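Local structure of homospermidine synthase (Legionella pneumophila subsp. pneumophila str. Philadelphia 1, 2PH5) at residues K186-L198 and F302-R314. The protein binds NAD and probably acts as a homospermidine synthase, an enzyme of polyamine formation. Numbering follows the deposited sequence.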
# COMPACT_ATOMS: atom_id res chain seq x y z
N LYS A 186 -13.16 -39.64 -10.97
CA LYS A 186 -14.42 -39.10 -11.48
C LYS A 186 -15.19 -38.31 -10.44
O LYS A 186 -15.27 -37.09 -10.50
CB LYS A 186 -15.31 -40.23 -12.01
CG LYS A 186 -14.66 -41.10 -13.07
CD LYS A 186 -13.95 -42.29 -12.44
CE LYS A 186 -14.94 -43.23 -11.76
NZ LYS A 186 -15.95 -43.76 -12.73
N ASN A 187 -15.77 -39.01 -9.47
CA ASN A 187 -16.55 -38.35 -8.44
C ASN A 187 -15.66 -37.51 -7.53
O ASN A 187 -14.43 -37.60 -7.56
CB ASN A 187 -17.26 -39.41 -7.62
CG ASN A 187 -16.30 -40.40 -7.02
OD1 ASN A 187 -15.53 -40.07 -6.13
ND2 ASN A 187 -16.33 -41.63 -7.53
N ALA A 188 -16.31 -36.69 -6.71
CA ALA A 188 -15.61 -35.81 -5.77
C ALA A 188 -14.78 -36.61 -4.77
O ALA A 188 -13.63 -36.26 -4.49
CB ALA A 188 -16.62 -34.94 -5.03
N ALA A 189 -15.36 -37.68 -4.23
CA ALA A 189 -14.69 -38.53 -3.25
C ALA A 189 -13.31 -38.98 -3.74
O ALA A 189 -12.34 -38.97 -2.99
CB ALA A 189 -15.56 -39.75 -2.93
N GLU A 190 -13.23 -39.39 -5.01
CA GLU A 190 -11.97 -39.83 -5.58
C GLU A 190 -10.97 -38.68 -5.67
O GLU A 190 -9.77 -38.88 -5.45
CB GLU A 190 -12.18 -40.43 -6.98
CG GLU A 190 -13.03 -41.68 -7.00
CD GLU A 190 -12.96 -42.42 -8.33
OE1 GLU A 190 -13.23 -41.80 -9.38
OE2 GLU A 190 -12.65 -43.63 -8.32
N TRP A 191 -11.45 -37.48 -5.98
CA TRP A 191 -10.57 -36.32 -6.07
C TRP A 191 -10.07 -35.98 -4.68
O TRP A 191 -8.89 -35.66 -4.49
CB TRP A 191 -11.31 -35.12 -6.66
CG TRP A 191 -11.37 -35.12 -8.15
CD1 TRP A 191 -12.48 -35.23 -8.94
CD2 TRP A 191 -10.25 -35.00 -9.05
NE1 TRP A 191 -12.12 -35.19 -10.27
CE2 TRP A 191 -10.77 -35.05 -10.36
CE3 TRP A 191 -8.87 -34.87 -8.87
CZ2 TRP A 191 -9.94 -34.97 -11.49
CZ3 TRP A 191 -8.05 -34.79 -9.99
CH2 TRP A 191 -8.59 -34.84 -11.29
N ALA A 192 -10.97 -36.03 -3.71
CA ALA A 192 -10.61 -35.74 -2.33
C ALA A 192 -9.58 -36.76 -1.87
O ALA A 192 -8.58 -36.41 -1.25
CB ALA A 192 -11.85 -35.81 -1.44
N ASN A 193 -9.83 -38.03 -2.19
CA ASN A 193 -8.94 -39.12 -1.82
C ASN A 193 -7.53 -38.93 -2.39
O ASN A 193 -6.55 -39.17 -1.69
CB ASN A 193 -9.54 -40.44 -2.27
CG ASN A 193 -8.54 -41.57 -2.26
OD1 ASN A 193 -7.86 -41.81 -3.26
ND2 ASN A 193 -8.43 -42.26 -1.13
N LEU A 194 -7.45 -38.51 -3.65
CA LEU A 194 -6.17 -38.26 -4.29
C LEU A 194 -5.46 -37.11 -3.58
O LEU A 194 -4.24 -37.13 -3.43
CB LEU A 194 -6.36 -37.89 -5.76
CG LEU A 194 -5.10 -37.34 -6.46
CD1 LEU A 194 -4.02 -38.40 -6.46
CD2 LEU A 194 -5.42 -36.90 -7.87
N ALA A 195 -6.22 -36.12 -3.13
CA ALA A 195 -5.62 -34.99 -2.44
C ALA A 195 -5.00 -35.44 -1.13
O ALA A 195 -3.89 -35.04 -0.79
CB ALA A 195 -6.66 -33.90 -2.19
N MSE A 196 -5.72 -36.27 -0.40
CA MSE A 196 -5.24 -36.76 0.88
C MSE A 196 -4.05 -37.71 0.71
O MSE A 196 -3.05 -37.59 1.43
CB MSE A 196 -6.35 -37.47 1.62
CG MSE A 196 -5.91 -38.06 2.95
SE MSE A 196 -7.18 -39.36 3.59
CE MSE A 196 -6.47 -40.88 2.62
N THR A 197 -4.15 -38.64 -0.23
CA THR A 197 -3.07 -39.59 -0.46
C THR A 197 -1.79 -38.87 -0.87
O THR A 197 -0.69 -39.39 -0.67
CB THR A 197 -3.48 -40.66 -1.52
OG1 THR A 197 -2.37 -41.51 -1.82
CG2 THR A 197 -3.97 -40.02 -2.79
N LEU A 198 -1.93 -37.66 -1.40
CA LEU A 198 -0.77 -36.85 -1.80
C LEU A 198 -0.23 -35.94 -0.70
O LEU A 198 0.77 -35.25 -0.89
CB LEU A 198 -1.10 -36.02 -3.04
CG LEU A 198 -0.82 -36.68 -4.39
CD1 LEU A 198 -1.15 -38.17 -4.34
CD2 LEU A 198 -1.63 -35.98 -5.46
N PHE A 302 -15.56 -30.28 -1.87
CA PHE A 302 -15.21 -31.12 -3.01
C PHE A 302 -13.98 -31.97 -2.70
O PHE A 302 -13.80 -33.04 -3.27
CB PHE A 302 -14.93 -30.25 -4.24
CG PHE A 302 -14.68 -31.04 -5.49
CD1 PHE A 302 -15.72 -31.73 -6.12
CD2 PHE A 302 -13.41 -31.07 -6.06
CE1 PHE A 302 -15.50 -32.45 -7.30
CE2 PHE A 302 -13.18 -31.79 -7.24
CZ PHE A 302 -14.23 -32.48 -7.86
N LEU A 303 -13.13 -31.50 -1.79
CA LEU A 303 -11.92 -32.24 -1.43
C LEU A 303 -11.99 -32.77 -0.01
O LEU A 303 -10.96 -33.02 0.62
CB LEU A 303 -10.69 -31.35 -1.58
CG LEU A 303 -10.43 -30.90 -3.01
CD1 LEU A 303 -9.33 -29.85 -3.03
CD2 LEU A 303 -10.05 -32.12 -3.86
N THR A 304 -13.21 -32.92 0.49
CA THR A 304 -13.44 -33.43 1.83
C THR A 304 -13.61 -34.95 1.78
O THR A 304 -14.06 -35.49 0.77
CB THR A 304 -14.70 -32.80 2.46
OG1 THR A 304 -14.45 -31.41 2.72
CG2 THR A 304 -15.07 -33.49 3.76
N LEU A 305 -13.26 -35.62 2.86
CA LEU A 305 -13.38 -37.07 2.94
C LEU A 305 -13.91 -37.48 4.31
O LEU A 305 -13.58 -36.87 5.33
CB LEU A 305 -12.01 -37.71 2.69
CG LEU A 305 -11.95 -39.06 1.96
CD1 LEU A 305 -12.59 -38.93 0.58
CD2 LEU A 305 -10.50 -39.49 1.83
N LYS A 306 -14.72 -38.53 4.33
CA LYS A 306 -15.30 -39.03 5.57
C LYS A 306 -15.93 -40.40 5.37
O LYS A 306 -16.27 -40.77 4.24
CB LYS A 306 -16.34 -38.04 6.11
CG LYS A 306 -17.32 -37.53 5.07
CD LYS A 306 -18.19 -36.42 5.65
CE LYS A 306 -19.16 -35.87 4.62
NZ LYS A 306 -20.04 -34.80 5.19
N ASN A 307 -16.06 -41.15 6.46
CA ASN A 307 -16.65 -42.49 6.41
C ASN A 307 -18.17 -42.44 6.38
O ASN A 307 -18.82 -43.42 5.99
CB ASN A 307 -16.20 -43.31 7.62
CG ASN A 307 -16.72 -42.75 8.94
OD1 ASN A 307 -16.62 -43.40 9.99
ND2 ASN A 307 -17.27 -41.54 8.90
N GLY A 308 -18.74 -41.32 6.80
CA GLY A 308 -20.19 -41.19 6.79
C GLY A 308 -20.64 -39.88 7.39
O GLY A 308 -21.28 -39.07 6.72
N SER A 309 -20.33 -39.68 8.67
CA SER A 309 -20.71 -38.47 9.37
C SER A 309 -19.51 -37.98 10.17
O SER A 309 -19.62 -37.06 10.99
CB SER A 309 -21.88 -38.74 10.31
OG SER A 309 -23.03 -39.13 9.58
N GLU A 310 -18.36 -38.59 9.91
CA GLU A 310 -17.12 -38.23 10.59
C GLU A 310 -16.05 -37.86 9.56
O GLU A 310 -15.56 -38.72 8.84
CB GLU A 310 -16.65 -39.42 11.43
CG GLU A 310 -15.30 -39.22 12.09
CD GLU A 310 -14.69 -40.53 12.53
OE1 GLU A 310 -14.52 -41.42 11.67
OE2 GLU A 310 -14.39 -40.67 13.74
N LEU A 311 -15.69 -36.58 9.51
CA LEU A 311 -14.68 -36.16 8.54
C LEU A 311 -13.34 -36.78 8.88
O LEU A 311 -12.95 -36.86 10.05
CB LEU A 311 -14.54 -34.63 8.51
CG LEU A 311 -13.71 -33.96 9.60
CD1 LEU A 311 -13.59 -32.47 9.29
CD2 LEU A 311 -14.38 -34.17 10.95
N LEU A 312 -12.65 -37.22 7.84
CA LEU A 312 -11.34 -37.84 7.98
C LEU A 312 -10.28 -36.87 7.45
O LEU A 312 -9.27 -36.63 8.10
CB LEU A 312 -11.30 -39.14 7.19
CG LEU A 312 -12.45 -40.11 7.46
CD1 LEU A 312 -12.35 -41.31 6.52
CD2 LEU A 312 -12.39 -40.57 8.92
N TYR A 313 -10.55 -36.31 6.27
CA TYR A 313 -9.63 -35.39 5.62
C TYR A 313 -10.27 -34.17 4.97
O TYR A 313 -11.39 -34.22 4.45
CB TYR A 313 -8.84 -36.11 4.54
CG TYR A 313 -8.11 -35.17 3.62
CD1 TYR A 313 -6.95 -34.52 4.05
CD2 TYR A 313 -8.55 -34.96 2.31
CE1 TYR A 313 -6.23 -33.69 3.17
CE2 TYR A 313 -7.85 -34.13 1.43
CZ TYR A 313 -6.69 -33.51 1.87
OH TYR A 313 -5.96 -32.76 0.99
N ARG A 314 -9.52 -33.07 4.98
CA ARG A 314 -9.98 -31.83 4.40
C ARG A 314 -8.84 -30.82 4.48
O ARG A 314 -8.29 -30.57 5.55
CB ARG A 314 -11.17 -31.30 5.19
CG ARG A 314 -11.68 -29.97 4.72
CD ARG A 314 -12.55 -29.33 5.79
NE ARG A 314 -13.85 -29.97 5.91
CZ ARG A 314 -14.64 -29.86 6.98
NH1 ARG A 314 -14.25 -29.15 8.02
NH2 ARG A 314 -15.81 -30.47 6.99
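Helix 188-197 packs against the end of helix 295-302 and the edge of the mixed sheet, strands 305-306 and 311-313, its axis passing 9.8 Å from that of strand 311-313 at 54°, and the nearest CA pair is Ala192 and Leu303, 3.8 Å apart. Alanines make this approach possible: Ala192 CB is pressed against the backbone of Leu303 and Thr304, 3.1 Å from Thr304 O, while CD1 of Leu305 lies alongside it. Toward the helix start, Phe302 has CG anti to its backbone N (chi1 -175°), which carries the ring across to Ala188 CB and Trp191. The two aromatic side chains run side by side in the same direction, Trp191 CD1 to Phe302 CZ 3.4 Å, an oblique pair with planes inclined at 34°. Lys168 and Leu171 of helix 158-176 also touch the indole, and Lys168 touches the Phe302 side chain as well. One turn after Ala192, Met196, a selenomethionine, lays CB over one face of the Tyr313 ring, a CH-pi contact 3.5 Å from the centroid; its SE makes an oblique Met-aromatic contact with that ring, 5.1 Å from the centroid, and touches Leu305 CD2. The phenol reaches on past Ala195 CB, 3.4 Å from Tyr313 OH, and its hydroxyl is hydrogen-bonded to Ile200 O. Leu305 and Tyr313 are themselves paired through a classic beta bulge, in which Leu312 and Tyr313 both face Leu305, whose O accepts from both amides, the bond from Leu312 N being 2.7 Å. Within the saccharopine dehydrogenase-like C-terminal domain, the helix is thus joined to the turn and sheet edge by van der Waals, CH-pi and Met-aromatic contacts, with no hydrogen bond between the two segments, while the Tyr313 hydroxyl and the bulge amides find their partners outside the helix.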